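Local coordinates for Hit-like protein involved in cell-cycle regulation (Bartonella henselae, PDB 3LB5) that probably binds nucleotides and hydrolyses nucleotide phosphoramidates as a dimeric histidine triad (HIT) protein of the HINT type, with a suggested part in cell-cycle regulation, at residues V43-D48 with Q92-A97; G63-I68 with K96-A101. All coordinates share one frame; numbering follows the deposited sequence.

Contact 1 of 2, residues V43-D48 with Q92-A97; sequences VRVYED and QKIAKA
At the edge of the antiparallel sheet of this HIT-domain fold, where a classic beta bulge interrupts the outermost strand, Val45 and Tyr46 reach helix 81-101 by way of Ile94 and Lys93. The bulge is defined by its backbone bonds: Val45 and Tyr46 both pair with Ala53 of the next strand. As a result, the two consecutive side chains both point toward the helix. CD1 of Ile94 bridges them, lying 4.0 Å from Val45 CG2 and 4.1 Å from Tyr46 CB. Ile94 leaves the helix alongside the strand rather than straight at it, and the bend of its chain (chi2 -56°) carries CD1 there. Val45 also packs on Ala154 and Ile157 of helix 147-160. Toward solvent the contact changes character. The aliphatic part of Lys93 crosses the Tyr46 ring at about a right angle and lays CD over one face, 4.2 Å from the ring centroid and 21° off the normal, a CH-pi contact displaced toward the rim. A chi1 of 170° swings the Tyr46 ring away from its own backbone N, which leaves one face under the lysine, and Lys93 CE comes within 3.8 Å of Tyr46 CE1.

Contact 2 of 2, residues G63-I68 with K96-A101; sequences GHTLVI and KAVKKA
Both methyls of Val98 on helix 81-101 meet the loop leading into strand 65-69 and the strand's first residue, part of the helix-on-sheet core of the HIT fold. CG2 of Val98 lies 3.6 Å from Thr65 OG1, and CG1 of Val98 is 3.8 Å from the carbonyl O of Gly63. No hydrogen bond crosses between the segments, so the contact is van der Waals packing of methyls on two oxygens that are already engaged with each other: Thr65 OG1 donates to Gly63 O at 2.8 Å. A chi1 of -52° places OG1 beside the backbone N of Thr65, from where it reaches back to that carbonyl, approaching at a C=O...donor angle of 145°, tilted from the carbonyl plane. The bond satisfies a buried hydroxyl while tying the strand's first residue to the loop before it. The backbones come within 6.6 Å between Gly63 CA and Val98 CA. At the positive phi of Gly63, 94°, a CB would press on the carbonyl O of the residue before, so the backbone itself explains the glycine. In the next shell, Pro130 of strand 126-131 packs on Val98, while Met55 and Ile157 touch Thr65. His64 points away from the helix, and its NE2 hydrogen-bonds His127 ND1.

Contacts 1 and 2 lie along one helix, 81-101, where it covers one antiparallel sheet, and their centres are about 6 Å apart. Contact 1 reaches the outermost strand and is partly buried, running from an apolar interior to an exposed lysine over an aromatic face; contact 2 reaches the central strand, and all three of its touching residues are buried. The more exposed contact 1 nevertheless covers the larger surface, 172 against 89 Å². Thr65 joins them: its CG2 is 3.8 Å from Ile94 CG2 and 3.9 Å from Val45 CG2, while its hydroxyl serves contact 2. Another face of the helix meets the second subunit, where Lys96 NZ hydrogen-bonds Leu77 O of that chain.

Contact 1 of 2, residues V43-D48 with Q92-A97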
loop_
_atom_site.group_PDB
_atom_site.type_symbol
_atom_site.label_atom_id
_atom_site.label_comp_id
_atom_site.label_asym_id
_atom_site.label_seq_id
_atom_site.Cartn_x
_atom_site.Cartn_y
_atom_site.Cartn_z
ATOM N N VAL B 43 7.706 -19.943 -1.445
ATOM C CA VAL B 43 7.162 -20.267 -2.742
ATOM C C VAL B 43 7.201 -18.946 -3.485
ATOM O O VAL B 43 6.312 -18.105 -3.335
ATOM C CB VAL B 43 5.720 -20.846 -2.646
ATOM C CG1 VAL B 43 5.207 -21.204 -4.037
ATOM C CG2 VAL B 43 5.704 -22.068 -1.747
ATOM N N ARG B 44 8.272 -18.757 -4.242
ATOM C CA ARG B 44 8.532 -17.484 -4.889
ATOM C C ARG B 44 7.859 -17.444 -6.260
ATOM O O ARG B 44 7.894 -18.422 -6.997
ATOM C CB ARG B 44 10.041 -17.288 -5.047
ATOM C CG ARG B 44 10.802 -17.354 -3.721
ATOM C CD ARG B 44 12.270 -16.943 -3.862
ATOM N NE ARG B 44 12.925 -17.075 -2.562
ATOM C CZ ARG B 44 14.112 -16.570 -2.246
ATOM N NH1 ARG B 44 14.829 -15.887 -3.137
ATOM N NH2 ARG B 44 14.590 -16.761 -1.030
ATOM N N VAL B 45 7.244 -16.311 -6.583
ATOM C CA VAL B 45 6.626 -16.120 -7.888
ATOM C C VAL B 45 7.462 -15.206 -8.800
ATOM O O VAL B 45 7.382 -15.308 -10.014
ATOM C CB VAL B 45 5.156 -15.619 -7.784
ATOM C CG1 VAL B 45 4.291 -16.643 -7.053
ATOM C CG2 VAL B 45 5.050 -14.281 -7.079
ATOM N N TYR B 46 8.264 -14.332 -8.213
ATOM C CA TYR B 46 9.039 -13.356 -8.976
ATOM C C TYR B 46 10.188 -12.874 -8.099
ATOM O O TYR B 46 10.074 -12.833 -6.870
ATOM C CB TYR B 46 8.146 -12.168 -9.431
ATOM C CG TYR B 46 8.896 -10.977 -10.025
ATOM C CD1 TYR B 46 9.356 -11.005 -11.336
ATOM C CD2 TYR B 46 9.128 -9.823 -9.272
ATOM C CE1 TYR B 46 10.051 -9.924 -11.888
ATOM C CE2 TYR B 46 9.834 -8.731 -9.812
ATOM C CZ TYR B 46 10.288 -8.796 -11.125
ATOM O OH TYR B 46 10.977 -7.733 -11.686
ATOM N N GLU B 47 11.293 -12.518 -8.752
ATOM C CA GLU B 47 12.484 -12.055 -8.074
ATOM C C GLU B 47 13.347 -11.257 -9.064
ATOM O O GLU B 47 13.456 -11.621 -10.221
ATOM C CB GLU B 47 13.247 -13.276 -7.543
ATOM C CG GLU B 47 14.459 -12.970 -6.691
ATOM C CD GLU B 47 15.111 -14.210 -6.085
ATOM O OE1 GLU B 47 16.206 -14.040 -5.519
ATOM O OE2 GLU B 47 14.533 -15.331 -6.148
ATOM N N ASP B 48 13.901 -10.143 -8.606
ATOM C CA ASP B 48 14.961 -9.459 -9.331
ATOM C C ASP B 48 16.069 -9.106 -8.331
ATOM O O ASP B 48 16.086 -9.647 -7.235
ATOM C CB ASP B 48 14.416 -8.256 -10.121
ATOM C CG ASP B 48 13.785 -7.179 -9.247
ATOM O OD1 ASP B 48 14.135 -7.030 -8.044
ATOM O OD2 ASP B 48 12.937 -6.423 -9.798
ATOM N N GLN B 92 3.150 -3.290 -8.484
ATOM C CA GLN B 92 2.263 -3.085 -9.631
ATOM C C GLN B 92 2.272 -4.308 -10.544
ATOM O O GLN B 92 1.222 -4.779 -10.986
ATOM C CB GLN B 92 2.636 -1.833 -10.419
ATOM C CG GLN B 92 1.851 -1.715 -11.716
ATOM C CD GLN B 92 2.327 -0.593 -12.593
ATOM O OE1 GLN B 92 3.519 -0.502 -12.941
ATOM N NE2 GLN B 92 1.396 0.275 -12.978
ATOM N N LYS B 93 3.464 -4.829 -10.813
ATOM C CA LYS B 93 3.611 -6.002 -11.680
ATOM C C LYS B 93 2.858 -7.199 -11.097
ATOM O O LYS B 93 2.178 -7.911 -11.823
ATOM C CB LYS B 93 5.090 -6.331 -11.874
ATOM C CG LYS B 93 5.398 -7.314 -13.003
ATOM C CD LYS B 93 6.908 -7.647 -12.983
ATOM C CE LYS B 93 7.310 -8.560 -14.131
ATOM N NZ LYS B 93 7.085 -7.974 -15.488
ATOM N N ILE B 94 2.988 -7.407 -9.787
ATOM C CA ILE B 94 2.293 -8.507 -9.098
ATOM C C ILE B 94 0.780 -8.297 -9.016
ATOM O O ILE B 94 0.033 -9.259 -9.142
ATOM C CB ILE B 94 2.901 -8.796 -7.676
ATOM C CG1 ILE B 94 4.314 -9.377 -7.798
ATOM C CG2 ILE B 94 2.019 -9.710 -6.817
ATOM C CD1 ILE B 94 4.479 -10.625 -8.632
ATOM N N ALA B 95 0.335 -7.057 -8.791
ATOM C CA ALA B 95 -1.095 -6.744 -8.709
ATOM C C ALA B 95 -1.775 -7.183 -10.013
ATOM O O ALA B 95 -2.791 -7.852 -9.997
ATOM C CB ALA B 95 -1.306 -5.249 -8.484
ATOM N N LYS B 96 -1.162 -6.819 -11.130
ATOM C CA LYS B 96 -1.638 -7.195 -12.457
ATOM C C LYS B 96 -1.600 -8.700 -12.742
ATOM O O LYS B 96 -2.551 -9.243 -13.308
ATOM C CB LYS B 96 -0.858 -6.428 -13.534
ATOM C CG LYS B 96 -1.199 -4.934 -13.556
ATOM C CD LYS B 96 -0.349 -4.158 -14.546
ATOM C CE LYS B 96 -0.887 -4.247 -15.975
ATOM N NZ LYS B 96 -2.326 -3.783 -16.126
ATOM N N ALA B 97 -0.508 -9.370 -12.375
ATOM C CA ALA B 97 -0.399 -10.819 -12.597
ATOM C C ALA B 97 -1.400 -11.605 -11.747
ATOM O O ALA B 97 -2.002 -12.551 -12.231
ATOM C CB ALA B 97 0.998 -11.299 -12.334
#

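Contact 2 of 2, residues G63-I68 with K96-A101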
loop_
_atom_site.group_PDB
_atom_site.type_symbol
_atom_site.label_atom_id
_atom_site.label_comp_id
_atom_site.label_asym_id
_atom_site.label_seq_id
_atom_site.Cartn_x
_atom_site.Cartn_y
_atom_site.Cartn_z
ATOM N N GLY B 63 -4.181 -17.004 -3.846
ATOM C CA GLY B 63 -3.301 -16.166 -4.673
ATOM C C GLY B 63 -2.671 -14.952 -3.985
ATOM O O GLY B 63 -1.886 -14.220 -4.605
ATOM N N HIS B 64 -3.033 -14.743 -2.723
ATOM C CA HIS B 64 -2.499 -13.660 -1.857
ATOM C C HIS B 64 -0.965 -13.752 -1.843
ATOM O O HIS B 64 -0.391 -14.776 -1.429
ATOM C CB HIS B 64 -3.090 -13.856 -0.451
ATOM C CG HIS B 64 -2.659 -12.854 0.589
ATOM N ND1 HIS B 64 -3.299 -12.767 1.804
ATOM C CD2 HIS B 64 -1.671 -11.924 0.621
ATOM C CE1 HIS B 64 -2.721 -11.838 2.549
ATOM N NE2 HIS B 64 -1.727 -11.313 1.856
ATOM N N THR B 65 -0.333 -12.691 -2.329
ATOM C CA THR B 65 1.108 -12.623 -2.534
ATOM C C THR B 65 1.704 -11.488 -1.703
ATOM O O THR B 65 1.055 -10.437 -1.488
ATOM C CB THR B 65 1.420 -12.399 -4.027
ATOM O OG1 THR B 65 0.731 -13.378 -4.815
ATOM C CG2 THR B 65 2.950 -12.484 -4.324
ATOM N N LEU B 66 2.943 -11.708 -1.243
ATOM C CA LEU B 66 3.688 -10.691 -0.520
ATOM C C LEU B 66 4.853 -10.204 -1.376
ATOM O O LEU B 66 5.496 -10.998 -2.073
ATOM C CB LEU B 66 4.220 -11.260 0.799
ATOM C CG LEU B 66 3.174 -11.852 1.734
ATOM C CD1 LEU B 66 3.822 -12.343 3.027
ATOM C CD2 LEU B 66 2.124 -10.814 2.028
ATOM N N VAL B 67 5.137 -8.909 -1.313
ATOM C CA VAL B 67 6.324 -8.372 -2.019
ATOM C C VAL B 67 7.233 -7.722 -0.976
ATOM O O VAL B 67 6.764 -6.889 -0.180
ATOM C CB VAL B 67 5.935 -7.318 -3.059
ATOM C CG1 VAL B 67 7.182 -6.559 -3.590
ATOM C CG2 VAL B 67 5.195 -7.978 -4.242
ATOM N N ILE B 68 8.506 -8.138 -0.953
ATOM C CA ILE B 68 9.481 -7.562 0.000
ATOM C C ILE B 68 10.722 -7.033 -0.708
ATOM O O ILE B 68 11.153 -7.612 -1.717
ATOM C CB ILE B 68 9.956 -8.584 1.113
ATOM C CG1 ILE B 68 10.708 -9.784 0.513
ATOM C CG2 ILE B 68 8.808 -9.022 2.039
ATOM C CD1 ILE B 68 11.280 -10.746 1.632
ATOM N N LYS B 96 -1.162 -6.819 -11.130
ATOM C CA LYS B 96 -1.638 -7.195 -12.457
ATOM C C LYS B 96 -1.600 -8.700 -12.742
ATOM O O LYS B 96 -2.551 -9.243 -13.308
ATOM C CB LYS B 96 -0.858 -6.428 -13.534
ATOM C CG LYS B 96 -1.199 -4.934 -13.556
ATOM C CD LYS B 96 -0.349 -4.158 -14.546
ATOM C CE LYS B 96 -0.887 -4.247 -15.975
ATOM N NZ LYS B 96 -2.326 -3.783 -16.126
ATOM N N ALA B 97 -0.508 -9.370 -12.375
ATOM C CA ALA B 97 -0.399 -10.819 -12.597
ATOM C C ALA B 97 -1.400 -11.605 -11.747
ATOM O O ALA B 97 -2.002 -12.551 -12.231
ATOM C CB ALA B 97 0.998 -11.299 -12.334
ATOM N N VAL B 98 -1.543 -11.218 -10.477
ATOM C CA VAL B 98 -2.491 -11.863 -9.560
ATOM C C VAL B 98 -3.943 -11.705 -10.050
ATOM O O VAL B 98 -4.718 -12.662 -10.020
ATOM C CB VAL B 98 -2.297 -11.355 -8.065
ATOM C CG1 VAL B 98 -3.415 -11.885 -7.122
ATOM C CG2 VAL B 98 -0.945 -11.775 -7.537
ATOM N N LYS B 99 -4.308 -10.503 -10.509
ATOM C CA LYS B 99 -5.659 -10.265 -10.988
ATOM C C LYS B 99 -5.953 -11.114 -12.219
ATOM O O LYS B 99 -7.047 -11.653 -12.338
ATOM C CB LYS B 99 -5.901 -8.789 -11.311
ATOM C CG LYS B 99 -7.358 -8.441 -11.678
ATOM C CD LYS B 99 -7.535 -6.935 -11.897
ATOM C CE LYS B 99 -8.946 -6.585 -12.381
ATOM N NZ LYS B 99 -9.167 -6.918 -13.839
ATOM N N LYS B 100 -4.983 -11.210 -13.130
ATOM C CA LYS B 100 -5.164 -12.046 -14.333
ATOM C C LYS B 100 -5.171 -13.523 -13.973
ATOM O O LYS B 100 -6.062 -14.253 -14.374
ATOM C CB LYS B 100 -4.075 -11.776 -15.371
ATOM N N ALA B 101 -4.180 -13.953 -13.198
ATOM C CA ALA B 101 -4.037 -15.366 -12.860
ATOM C C ALA B 101 -5.270 -15.944 -12.153
ATOM O O ALA B 101 -5.568 -17.136 -12.292
ATOM C CB ALA B 101 -2.802 -15.587 -12.040
#